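Local coordinates for uncharacterized protein YacP (Bacillus subtilis, PDB 5MQ8), which is an endoribonuclease, also called Rae1, with a PIN-like NYN domain, that takes part in ribosome-dependent mRNA decay, at residues A[10-13]-A[17-20]; A[25-30]-A[61-66]; A[41-46]-A[129-134]; A[70-75]-A[81-86]; A[100-103]-A[108-111]. All blocks are in the same frame, centred on the assembly; numbering follows the deposited sequence.

Contact 1. Residues A[10-13]-A[17-20]; sequences NMIG and QLKD
Ile12 and Leu18 hold two short helices together near the N terminus of this PIN-like domain. Helix 8-14 follows strand 3-7 of the parallel sheet, and a brief turn leads from it into the weakly bonded helix 16-19. The contact is largely buried.

The apolar part comes first. The side chain of Leu18 sets out toward helix 8-14, and its CD1 lies 4.1 Å from CG1 of Ile12. The two side chains meet at about a right angle. CD1 also rests against the backbone, 3.8 Å from CA of Ile12. With CG of Leu18 beside its own backbone N (chi1 -65°), the branch reaches across to Ile12. Around this pair, helix 23-44 adds to the packing: Phe26 and Ala29 pack on Ile12, and Val32 packs on Leu18. The end of Met11 leads away; its side chain packs on Leu33, Ala121 and Leu124.

The polar atoms that meet are backbone ones, a carbonyl and an amide. The O of Ile12 sits 3.0 Å from N of Lys19, but the angle is too poor for a hydrogen bond. CB of Leu18 and CB of Lys19 also lie against this O, each at 3.5 Å.

Lys19 lies at the exposed rim. Its chain bends at chi3 (89°), which keeps CE 4.0 Å from O of Gly13; CB is 3.8 Å from the same O.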
# COMPACT_ATOMS: atom_id res chain seq x y z
N ASN A 10 2.21 12.36 25.28
CA ASN A 10 2.49 11.24 26.17
C ASN A 10 2.75 9.95 25.41
O ASN A 10 3.67 9.21 25.79
CB ASN A 10 1.38 11.05 27.19
CG ASN A 10 1.74 10.06 28.28
OD1 ASN A 10 1.22 8.94 28.33
ND2 ASN A 10 2.65 10.45 29.16
N MET A 11 1.96 9.66 24.34
CA MET A 11 2.13 8.46 23.51
C MET A 11 3.47 8.50 22.84
O MET A 11 4.20 7.51 22.87
CB MET A 11 1.00 8.29 22.46
CG MET A 11 -0.39 8.10 23.03
SD MET A 11 -0.58 6.81 24.29
CE MET A 11 -0.79 7.80 25.76
N ILE A 12 3.81 9.66 22.26
CA ILE A 12 5.06 9.92 21.56
C ILE A 12 6.28 9.56 22.43
O ILE A 12 7.14 8.82 21.98
CB ILE A 12 5.11 11.36 20.99
CG1 ILE A 12 4.20 11.49 19.75
CG2 ILE A 12 6.56 11.79 20.66
CD1 ILE A 12 4.00 12.94 19.20
N GLY A 13 6.29 10.05 23.67
CA GLY A 13 7.37 9.79 24.62
C GLY A 13 7.43 8.39 25.19
O GLY A 13 8.48 7.98 25.68
N GLN A 17 8.76 3.10 18.86
CA GLN A 17 8.85 3.54 17.47
C GLN A 17 8.53 5.05 17.27
O GLN A 17 8.74 5.58 16.17
CB GLN A 17 8.01 2.66 16.53
CG GLN A 17 8.59 1.26 16.30
CD GLN A 17 8.41 0.77 14.88
OE1 GLN A 17 7.30 0.76 14.32
NE2 GLN A 17 9.49 0.32 14.26
N LEU A 18 8.09 5.74 18.34
CA LEU A 18 7.77 7.17 18.29
C LEU A 18 8.79 8.06 18.99
O LEU A 18 9.14 9.11 18.45
CB LEU A 18 6.38 7.47 18.89
CG LEU A 18 5.13 6.90 18.20
CD1 LEU A 18 3.88 7.48 18.83
CD2 LEU A 18 5.11 7.23 16.75
N LYS A 19 9.23 7.67 20.21
CA LYS A 19 10.11 8.48 21.08
C LYS A 19 11.39 9.02 20.42
O LYS A 19 11.84 10.08 20.84
CB LYS A 19 10.44 7.75 22.40
CG LYS A 19 11.30 6.50 22.28
CD LYS A 19 11.68 5.95 23.65
CE LYS A 19 10.68 4.97 24.19
NZ LYS A 19 11.04 4.53 25.56
N ASP A 20 11.92 8.36 19.39
CA ASP A 20 13.15 8.83 18.74
C ASP A 20 12.90 9.66 17.46
O ASP A 20 13.87 10.11 16.83
CB ASP A 20 14.12 7.66 18.49
CG ASP A 20 14.47 6.89 19.75
OD1 ASP A 20 14.85 7.53 20.76
OD2 ASP A 20 14.36 5.64 19.74

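Contact 2. Residues A[25-30]-A[61-66]; sequences SFEEAR and EKKQTN
The flat guanidinium of Arg30 meets the aliphatic part of Lys63 obliquely, with NH1 3.6 Å from CD. The other flat group is the carboxylate of Glu27. It offers OE2 to NZ of Lys63 at 3.3 Å, a salt bridge whose hydrogen bond is weak. Lys63 lies in the loop between strands 47-52 and 70-73, and its chain is extended beyond CG. It spans the gap to helix 23-44, where the nearest CA atoms, those of Arg30 and Thr65, are still 10.5 Å apart. Glu27 is extended as well, so the two long side chains do the bridging. Arg30 instead bends at chi2 and chi3 (-109° and -90°), which turns its head back toward the loop. Its NH2 bonds to the backbone O of Lys58, and Leu60 packs on its side chain.

NZ of Lys63 also stands 3.7 Å from NH1 of Arg30. Asp31 of the same helix makes a second salt bridge to NZ through OD2. Two carboxylates therefore share one ammonium and probably offset the nearby guanidinium. Between Glu27, Arg30 and Lys63 the tie is therefore mainly one of charge, and probably depends on the ionisation of these groups.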
# COMPACT_ATOMS: atom_id res chain seq x y z
N SER A 25 10.12 19.34 16.35
CA SER A 25 9.11 19.20 17.41
C SER A 25 8.21 17.94 17.23
O SER A 25 6.97 18.02 17.23
CB SER A 25 8.29 20.49 17.56
OG SER A 25 9.08 21.57 18.00
N PHE A 26 8.87 16.77 17.09
CA PHE A 26 8.28 15.44 16.94
C PHE A 26 7.31 15.32 15.74
O PHE A 26 6.29 14.64 15.85
CB PHE A 26 7.62 15.00 18.26
CG PHE A 26 8.56 14.85 19.43
CD1 PHE A 26 9.21 13.64 19.67
CD2 PHE A 26 8.75 15.90 20.32
CE1 PHE A 26 10.05 13.49 20.78
CE2 PHE A 26 9.61 15.75 21.42
CZ PHE A 26 10.25 14.55 21.64
N GLU A 27 7.63 15.99 14.61
CA GLU A 27 6.80 16.03 13.40
C GLU A 27 6.51 14.64 12.84
O GLU A 27 5.36 14.35 12.50
CB GLU A 27 7.44 16.93 12.33
CG GLU A 27 6.56 17.12 11.11
CD GLU A 27 7.15 17.95 9.98
OE1 GLU A 27 8.38 17.91 9.78
OE2 GLU A 27 6.35 18.61 9.27
N GLU A 28 7.54 13.78 12.76
CA GLU A 28 7.42 12.42 12.27
C GLU A 28 6.65 11.56 13.27
O GLU A 28 5.77 10.80 12.86
CB GLU A 28 8.78 11.81 11.92
CG GLU A 28 9.27 12.27 10.56
CD GLU A 28 10.67 11.87 10.14
OE1 GLU A 28 11.18 10.81 10.59
OE2 GLU A 28 11.26 12.62 9.33
N ALA A 29 6.93 11.72 14.58
CA ALA A 29 6.24 10.97 15.63
C ALA A 29 4.73 11.27 15.65
O ALA A 29 3.92 10.36 15.79
CB ALA A 29 6.87 11.25 16.98
N ARG A 30 4.37 12.55 15.45
CA ARG A 30 3.00 13.05 15.37
C ARG A 30 2.27 12.40 14.18
O ARG A 30 1.17 11.86 14.35
CB ARG A 30 3.02 14.58 15.26
CG ARG A 30 1.68 15.24 14.97
CD ARG A 30 1.66 15.78 13.56
NE ARG A 30 2.14 17.15 13.50
CZ ARG A 30 2.58 17.75 12.40
NH1 ARG A 30 2.65 17.08 11.26
NH2 ARG A 30 2.97 19.01 12.45
N GLU A 61 -0.32 23.36 10.63
CA GLU A 61 -0.19 24.50 9.70
C GLU A 61 -1.02 24.24 8.43
O GLU A 61 -2.25 24.30 8.48
CB GLU A 61 1.29 24.84 9.39
CG GLU A 61 2.08 25.41 10.55
CD GLU A 61 3.47 25.88 10.18
OE1 GLU A 61 3.68 27.11 10.08
OE2 GLU A 61 4.36 25.02 9.97
N LYS A 62 -0.35 23.88 7.31
CA LYS A 62 -0.99 23.56 6.03
C LYS A 62 -1.66 22.19 6.09
O LYS A 62 -2.84 22.07 5.75
CB LYS A 62 0.03 23.61 4.88
CG LYS A 62 -0.57 23.45 3.48
CD LYS A 62 0.48 23.58 2.39
CE LYS A 62 -0.13 23.98 1.07
NZ LYS A 62 -0.76 22.83 0.36
N LYS A 63 -0.89 21.15 6.52
CA LYS A 63 -1.26 19.74 6.61
C LYS A 63 -2.71 19.47 7.01
O LYS A 63 -3.15 19.86 8.10
CB LYS A 63 -0.30 18.97 7.54
CG LYS A 63 0.70 18.08 6.82
CD LYS A 63 1.80 17.60 7.76
CE LYS A 63 2.90 16.87 7.03
NZ LYS A 63 4.09 16.62 7.90
N GLN A 64 -3.45 18.85 6.10
CA GLN A 64 -4.81 18.42 6.36
C GLN A 64 -4.66 16.93 6.65
O GLN A 64 -4.37 16.14 5.75
CB GLN A 64 -5.75 18.71 5.17
CG GLN A 64 -7.24 18.56 5.51
CD GLN A 64 -7.64 19.21 6.82
OE1 GLN A 64 -7.84 18.54 7.84
NE2 GLN A 64 -7.74 20.53 6.83
N THR A 65 -4.74 16.58 7.95
CA THR A 65 -4.55 15.21 8.45
C THR A 65 -5.67 14.25 8.06
O THR A 65 -6.68 14.65 7.46
CB THR A 65 -4.30 15.20 9.97
OG1 THR A 65 -5.19 16.11 10.63
CG2 THR A 65 -2.87 15.50 10.31
N ASN A 66 -5.46 12.96 8.40
CA ASN A 66 -6.37 11.84 8.15
C ASN A 66 -7.78 12.15 8.62
O ASN A 66 -7.98 12.47 9.79
CB ASN A 66 -5.83 10.57 8.82
CG ASN A 66 -6.24 9.29 8.14
OD1 ASN A 66 -7.44 8.99 7.96
ND2 ASN A 66 -5.26 8.49 7.77

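Contact 3. Residues A[41-46]-A[129-134]; sequences QSYTGN and ETIERR
Helix 23-44, at its C-terminal end, approaches the middle of helix 121-145 most closely where the CA atoms of Tyr43 and Ile131 are 7.0 Å apart. Both side chains set out toward the other helix. CB of Tyr43 touches CG2 of Ile131 at 3.6 Å. Further out, CD2 of the ring lies 3.7 Å from CG1 of Ile131. Tyr43 has its CG anti to the backbone N (chi1 -172°), which sends the ring across the face of helix 121-145 and brings the hydroxyl to Arg134. There, OH lies 3.4 Å from CD of Arg134.

These two helices pack together beside the parallel sheet of the PIN-like alpha/beta fold. Tyr40, one turn earlier, also packs on Ile131. Helix 23-44 also faces the second subunit here: Phe161 of that subunit packs on Tyr43, and Glu162 of the second subunit hydrogen-bonds to OG of Ser42.

The guanidinium of Arg134 is turned 40° from the Tyr43 ring. One of its faces lies over CG2 of Thr130, from its own helix. Thr44 closes the other end of the contact. Its CG2 meets CD1 of Ile131 at 3.9 Å, and the two side chains stand at about a right angle. OG1 of Thr44 accepts from N of Asn46 at 3.1 Å, an ST turn, and also bonds to the carbonyl O of Tyr40. Gly45, with positive phi (81°), takes the chain out of the helix.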
# COMPACT_ATOMS: atom_id res chain seq x y z
N GLN A 41 -9.37 3.85 14.94
CA GLN A 41 -10.72 4.36 14.72
C GLN A 41 -11.49 3.44 13.74
O GLN A 41 -12.61 3.03 14.04
CB GLN A 41 -10.70 5.81 14.21
CG GLN A 41 -12.11 6.35 13.87
CD GLN A 41 -12.39 7.80 14.15
OE1 GLN A 41 -11.92 8.39 15.11
NE2 GLN A 41 -13.21 8.40 13.31
N SER A 42 -10.88 3.15 12.57
CA SER A 42 -11.49 2.33 11.53
C SER A 42 -11.79 0.90 11.98
O SER A 42 -12.91 0.44 11.76
CB SER A 42 -10.62 2.33 10.28
OG SER A 42 -11.26 1.58 9.26
N TYR A 43 -10.84 0.22 12.63
CA TYR A 43 -11.05 -1.14 13.11
C TYR A 43 -12.16 -1.24 14.17
O TYR A 43 -13.09 -2.04 14.01
CB TYR A 43 -9.75 -1.74 13.66
CG TYR A 43 -9.87 -3.21 14.00
CD1 TYR A 43 -9.70 -4.19 13.02
CD2 TYR A 43 -10.20 -3.63 15.29
CE1 TYR A 43 -9.86 -5.54 13.31
CE2 TYR A 43 -10.35 -4.98 15.59
CZ TYR A 43 -10.19 -5.93 14.60
OH TYR A 43 -10.35 -7.27 14.88
N THR A 44 -12.05 -0.43 15.25
CA THR A 44 -12.96 -0.46 16.40
C THR A 44 -14.31 0.21 16.15
O THR A 44 -15.29 -0.16 16.81
CB THR A 44 -12.27 0.15 17.64
OG1 THR A 44 -12.05 1.54 17.43
CG2 THR A 44 -10.97 -0.53 17.99
N GLY A 45 -14.34 1.21 15.29
CA GLY A 45 -15.55 2.00 15.08
C GLY A 45 -15.72 3.05 16.16
O GLY A 45 -16.72 3.76 16.18
N ASN A 46 -14.72 3.17 17.07
CA ASN A 46 -14.75 4.14 18.16
C ASN A 46 -14.25 5.48 17.69
O ASN A 46 -13.32 5.54 16.88
CB ASN A 46 -13.91 3.65 19.35
CG ASN A 46 -14.49 2.46 20.08
OD1 ASN A 46 -15.62 2.03 19.86
ND2 ASN A 46 -13.71 1.90 20.98
N GLU A 129 -0.78 -2.35 18.14
CA GLU A 129 0.05 -3.39 17.52
C GLU A 129 -0.76 -4.60 17.05
O GLU A 129 -0.49 -5.11 15.96
CB GLU A 129 1.21 -3.80 18.43
CG GLU A 129 2.31 -2.74 18.46
CD GLU A 129 3.47 -2.96 19.41
OE1 GLU A 129 3.30 -3.69 20.42
OE2 GLU A 129 4.55 -2.37 19.17
N THR A 130 -1.77 -5.01 17.83
CA THR A 130 -2.68 -6.14 17.52
C THR A 130 -3.55 -5.78 16.30
O THR A 130 -3.66 -6.59 15.39
CB THR A 130 -3.53 -6.51 18.77
OG1 THR A 130 -2.70 -6.96 19.82
CG2 THR A 130 -4.61 -7.53 18.49
N ILE A 131 -4.18 -4.57 16.32
CA ILE A 131 -5.04 -4.04 15.25
C ILE A 131 -4.26 -3.92 13.92
O ILE A 131 -4.77 -4.35 12.89
CB ILE A 131 -5.73 -2.72 15.68
CG1 ILE A 131 -6.83 -3.00 16.74
CG2 ILE A 131 -6.30 -1.95 14.48
CD1 ILE A 131 -7.35 -1.80 17.51
N GLU A 132 -3.02 -3.42 13.97
CA GLU A 132 -2.13 -3.29 12.81
C GLU A 132 -1.92 -4.66 12.13
O GLU A 132 -2.04 -4.76 10.91
CB GLU A 132 -0.75 -2.79 13.25
CG GLU A 132 -0.52 -1.30 13.16
CD GLU A 132 0.93 -0.92 13.39
OE1 GLU A 132 1.46 -1.24 14.48
OE2 GLU A 132 1.56 -0.36 12.47
N ARG A 133 -1.56 -5.68 12.93
CA ARG A 133 -1.30 -7.04 12.47
C ARG A 133 -2.53 -7.70 11.90
O ARG A 133 -2.42 -8.41 10.90
CB ARG A 133 -0.69 -7.90 13.59
CG ARG A 133 0.81 -7.66 13.79
CD ARG A 133 1.43 -8.68 14.74
NE ARG A 133 1.10 -8.44 16.15
CZ ARG A 133 1.83 -7.71 16.99
NH1 ARG A 133 2.95 -7.13 16.57
NH2 ARG A 133 1.44 -7.54 18.24
N ARG A 134 -3.70 -7.44 12.51
CA ARG A 134 -4.99 -7.98 12.10
C ARG A 134 -5.42 -7.40 10.76
O ARG A 134 -5.83 -8.16 9.88
CB ARG A 134 -6.06 -7.75 13.17
CG ARG A 134 -6.60 -9.04 13.77
CD ARG A 134 -7.35 -8.82 15.08
NE ARG A 134 -6.86 -9.71 16.14
CZ ARG A 134 -7.17 -9.59 17.42
NH1 ARG A 134 -7.96 -8.61 17.83
NH2 ARG A 134 -6.68 -10.44 18.31

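Contact 4. Residues A[70-75]-A[81-86]; sequences EVIFTK and DERIEK
Arg83 packs its long side chain against Ile72, Thr74 and Lys75 in a surface contact between an edge strand and the helix that follows it. Strand 70-73 is the outermost on its side of the parallel sheet within the chain. Helix 80-90 is the helix of the beta-alpha-beta crossover from this strand to strand 98-101.

Arg83 leaves the helix with CG anti to the backbone N, then folds at chi2 and chi3 (59° and 65°). The fold sets its head beside the strand end. CG2 of Ile72 rests on this bent chain, 3.8 Å from CG and 3.5 Å from NH1. The two side chains meet at about a right angle. At the base, CB of Arg83 is 4.0 Å from CG2 of Thr74, and these side chains run past each other in opposite directions.

Two neighbours of the guanidinium can be placed. The carbonyl O of Phe73 lies over one face, toward the rim and 4.1 Å from CZ, with no hydrogen bond. CG of Lys75 sits at the edge, in the plane, 3.4 Å from NH2.

The polar anchor lies in the loop between the segments. Glu78 makes a salt bridge to NH2 of Arg83, and its OE2 also accepts from N of Lys75. OG1 of Thr74 bonds to N of Ala54. The methyl and methylene groups pack on the arginine chain, while Glu78 probably offsets its charge, so one carboxylate joins the strand end to the helix.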
# COMPACT_ATOMS: atom_id res chain seq x y z
N GLU A 70 -9.65 13.14 14.42
CA GLU A 70 -9.72 14.55 14.79
C GLU A 70 -8.45 14.85 15.60
O GLU A 70 -8.14 14.15 16.57
CB GLU A 70 -10.98 14.82 15.62
CG GLU A 70 -11.21 16.30 15.87
CD GLU A 70 -12.52 16.66 16.54
OE1 GLU A 70 -12.67 17.85 16.88
OE2 GLU A 70 -13.39 15.78 16.70
N VAL A 71 -7.70 15.87 15.18
CA VAL A 71 -6.46 16.29 15.82
C VAL A 71 -6.65 17.70 16.36
O VAL A 71 -6.99 18.60 15.60
CB VAL A 71 -5.26 16.17 14.84
CG1 VAL A 71 -4.01 16.80 15.42
CG2 VAL A 71 -5.01 14.71 14.45
N ILE A 72 -6.46 17.87 17.69
CA ILE A 72 -6.65 19.15 18.37
C ILE A 72 -5.38 19.57 19.09
O ILE A 72 -4.78 18.78 19.79
CB ILE A 72 -7.90 19.12 19.31
CG1 ILE A 72 -9.18 19.09 18.47
CG2 ILE A 72 -7.93 20.32 20.28
CD1 ILE A 72 -10.38 18.67 19.18
N PHE A 73 -4.97 20.82 18.88
CA PHE A 73 -3.83 21.40 19.56
C PHE A 73 -4.35 22.27 20.70
O PHE A 73 -5.40 22.91 20.55
CB PHE A 73 -2.94 22.18 18.59
CG PHE A 73 -2.05 21.29 17.75
CD1 PHE A 73 -2.54 20.63 16.64
CD2 PHE A 73 -0.72 21.08 18.10
CE1 PHE A 73 -1.73 19.78 15.88
CE2 PHE A 73 0.10 20.24 17.34
CZ PHE A 73 -0.42 19.59 16.23
N THR A 74 -3.66 22.27 21.86
CA THR A 74 -4.06 23.09 23.01
C THR A 74 -3.83 24.58 22.71
O THR A 74 -3.12 24.91 21.76
CB THR A 74 -3.31 22.66 24.28
OG1 THR A 74 -1.90 22.78 24.08
CG2 THR A 74 -3.67 21.27 24.75
N LYS A 75 -4.45 25.48 23.50
CA LYS A 75 -4.24 26.93 23.42
C LYS A 75 -2.94 27.22 24.19
O LYS A 75 -2.38 26.31 24.80
CB LYS A 75 -5.40 27.71 24.08
CG LYS A 75 -6.74 27.64 23.37
CD LYS A 75 -7.01 28.80 22.41
CE LYS A 75 -7.62 30.01 23.08
NZ LYS A 75 -7.87 31.10 22.11
N ASP A 81 -4.50 17.76 29.44
CA ASP A 81 -5.53 17.29 30.37
C ASP A 81 -6.72 18.25 30.48
O ASP A 81 -7.84 17.79 30.70
CB ASP A 81 -4.96 16.93 31.75
CG ASP A 81 -4.47 18.10 32.57
OD1 ASP A 81 -3.54 18.78 32.11
OD2 ASP A 81 -4.96 18.28 33.70
N GLU A 82 -6.48 19.56 30.33
CA GLU A 82 -7.52 20.60 30.38
C GLU A 82 -8.38 20.55 29.11
O GLU A 82 -9.61 20.57 29.21
CB GLU A 82 -6.91 22.00 30.59
CG GLU A 82 -6.30 22.17 31.97
CD GLU A 82 -5.47 23.42 32.20
OE1 GLU A 82 -5.08 24.09 31.22
OE2 GLU A 82 -5.17 23.71 33.38
N ARG A 83 -7.74 20.40 27.93
CA ARG A 83 -8.44 20.26 26.66
C ARG A 83 -9.24 18.96 26.61
O ARG A 83 -10.39 18.97 26.20
CB ARG A 83 -7.50 20.42 25.45
CG ARG A 83 -8.18 20.29 24.08
CD ARG A 83 -9.30 21.31 23.84
NE ARG A 83 -8.75 22.66 23.80
CZ ARG A 83 -8.83 23.49 22.77
NH1 ARG A 83 -9.51 23.15 21.68
NH2 ARG A 83 -8.25 24.68 22.83
N ILE A 84 -8.64 17.86 27.09
CA ILE A 84 -9.28 16.55 27.16
C ILE A 84 -10.56 16.63 28.04
O ILE A 84 -11.60 16.10 27.64
CB ILE A 84 -8.28 15.44 27.57
CG1 ILE A 84 -7.41 15.06 26.35
CG2 ILE A 84 -8.99 14.21 28.13
CD1 ILE A 84 -6.12 14.31 26.64
N GLU A 85 -10.50 17.35 29.18
CA GLU A 85 -11.66 17.55 30.06
C GLU A 85 -12.78 18.32 29.32
O GLU A 85 -13.93 17.92 29.39
CB GLU A 85 -11.24 18.30 31.34
CG GLU A 85 -12.35 18.43 32.37
CD GLU A 85 -12.03 19.33 33.55
OE1 GLU A 85 -12.40 18.96 34.69
OE2 GLU A 85 -11.42 20.41 33.34
N LYS A 86 -12.43 19.41 28.60
CA LYS A 86 -13.37 20.23 27.82
C LYS A 86 -14.05 19.37 26.76
O LYS A 86 -15.27 19.43 26.63
CB LYS A 86 -12.66 21.42 27.17
CG LYS A 86 -12.38 22.58 28.12
CD LYS A 86 -11.40 23.56 27.51
CE LYS A 86 -10.78 24.47 28.55
NZ LYS A 86 -9.70 25.32 27.97

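Contact 5. Residues A[100-103]-A[108-111]; sequences VATS and QWAI
Thr102 lays its methyl over a face of the Trp109 indole. CG2 stands 3.6 Å from the centroid of the six-membered ring and only 8° off the normal, a CH-pi contact. The side chains come from opposite directions. Thr102 has OG1 anti to its own N (chi1 -167°), which leaves CG2 over the ring and puts OG1 near its rim. OG1 is 3.4 Å from CZ2.

That hydroxyl is well supplied with partners elsewhere. It bonds to OD2 of Asp7, at the end of strand 3-7, and to the backbone N of Asp104. Asp104 also takes the indole NE1 on its OD2. The ring is therefore fixed by a bond at its nitrogen as well as by the methyl over its face. PIN-domain nucleases carry their acidic active site at this C-terminal edge of the sheet, and these aspartates are consistent with such a site.

Val100 covers a second part of the tryptophan. Its CG1 lies 3.7 Å from CZ3, in an oblique approach. The other methyl, CG2, meets CD1 of Ile111 tip to tip at 3.8 Å. All four touching residues are buried.

Strand 98-101 lies between strands 3-7 and 117-119 in the sheet. Segment 108-111 belongs to the loop that joins it to 117-119. Helix 80-90 packs alongside: Ile84 touches both Val100 and Trp109, Ala88 touches Ile111, and Asp81 accepts from the backbone N of Trp109.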
# COMPACT_ATOMS: atom_id res chain seq x y z
N VAL A 100 -9.57 7.81 28.19
CA VAL A 100 -8.46 8.74 28.02
C VAL A 100 -7.16 7.97 28.02
O VAL A 100 -6.82 7.33 29.03
CB VAL A 100 -8.45 9.91 29.04
CG1 VAL A 100 -7.31 10.89 28.75
CG2 VAL A 100 -9.79 10.64 29.08
N ALA A 101 -6.41 8.05 26.91
CA ALA A 101 -5.12 7.39 26.79
C ALA A 101 -4.00 8.31 27.28
O ALA A 101 -3.68 9.31 26.63
CB ALA A 101 -4.87 6.95 25.36
N THR A 102 -3.44 7.99 28.47
CA THR A 102 -2.34 8.71 29.13
C THR A 102 -1.75 7.91 30.29
O THR A 102 -2.48 7.27 31.06
CB THR A 102 -2.72 10.16 29.55
OG1 THR A 102 -1.54 10.88 29.89
CG2 THR A 102 -3.75 10.23 30.69
N SER A 103 -0.42 7.98 30.43
CA SER A 103 0.34 7.40 31.54
C SER A 103 0.95 8.53 32.39
O SER A 103 1.77 8.26 33.27
CB SER A 103 1.43 6.46 31.03
OG SER A 103 0.86 5.22 30.68
N GLN A 108 -3.17 17.34 36.78
CA GLN A 108 -4.34 17.08 37.61
C GLN A 108 -5.21 15.95 37.13
O GLN A 108 -5.64 15.13 37.95
CB GLN A 108 -5.18 18.35 37.80
CG GLN A 108 -4.79 19.26 38.98
CD GLN A 108 -4.10 18.60 40.16
OE1 GLN A 108 -2.87 18.41 40.17
NE2 GLN A 108 -4.86 18.22 41.17
N TRP A 109 -5.48 15.88 35.80
CA TRP A 109 -6.35 14.87 35.18
C TRP A 109 -7.70 14.81 35.90
O TRP A 109 -8.16 13.74 36.28
CB TRP A 109 -5.64 13.50 35.08
CG TRP A 109 -4.50 13.52 34.11
CD1 TRP A 109 -3.18 13.62 34.41
CD2 TRP A 109 -4.60 13.60 32.67
NE1 TRP A 109 -2.44 13.72 33.25
CE2 TRP A 109 -3.29 13.73 32.17
CE3 TRP A 109 -5.68 13.57 31.76
CZ2 TRP A 109 -3.02 13.85 30.80
CZ3 TRP A 109 -5.41 13.66 30.40
CH2 TRP A 109 -4.09 13.81 29.93
N ALA A 110 -8.31 16.00 36.12
CA ALA A 110 -9.60 16.18 36.81
C ALA A 110 -10.74 15.36 36.20
O ALA A 110 -11.65 14.98 36.92
CB ALA A 110 -9.97 17.66 36.84
N ILE A 111 -10.64 15.04 34.89
CA ILE A 111 -11.63 14.25 34.16
C ILE A 111 -11.77 12.80 34.70
O ILE A 111 -12.82 12.19 34.52
CB ILE A 111 -11.35 14.29 32.63
CG1 ILE A 111 -12.62 13.90 31.81
CG2 ILE A 111 -10.10 13.46 32.22
CD1 ILE A 111 -12.36 13.04 30.64

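From the N terminus, contact 1 closes a tight turn between helices 8-14 and 16-19. Contact 2 follows and ties the start of helix 23-44 to the loop before strand 70-73. Contact 3 starts at the far end of that helix and reaches helix 121-145, so its segments alternate with those of contact 2. The long loop it closes contains contacts 4 and 5 in series. Contact 4 joins strand 70-73 to helix 80-90, and contact 5 joins strand 98-101 to the loop after it. Contacts 4 and 5 touch; their centres are about 12 Å apart. Contact 1 touches contact 2 through Ile12 and contact 5 through Asn10 and Met11. Contact 2 touches contact 4 through Thr65 and Val71.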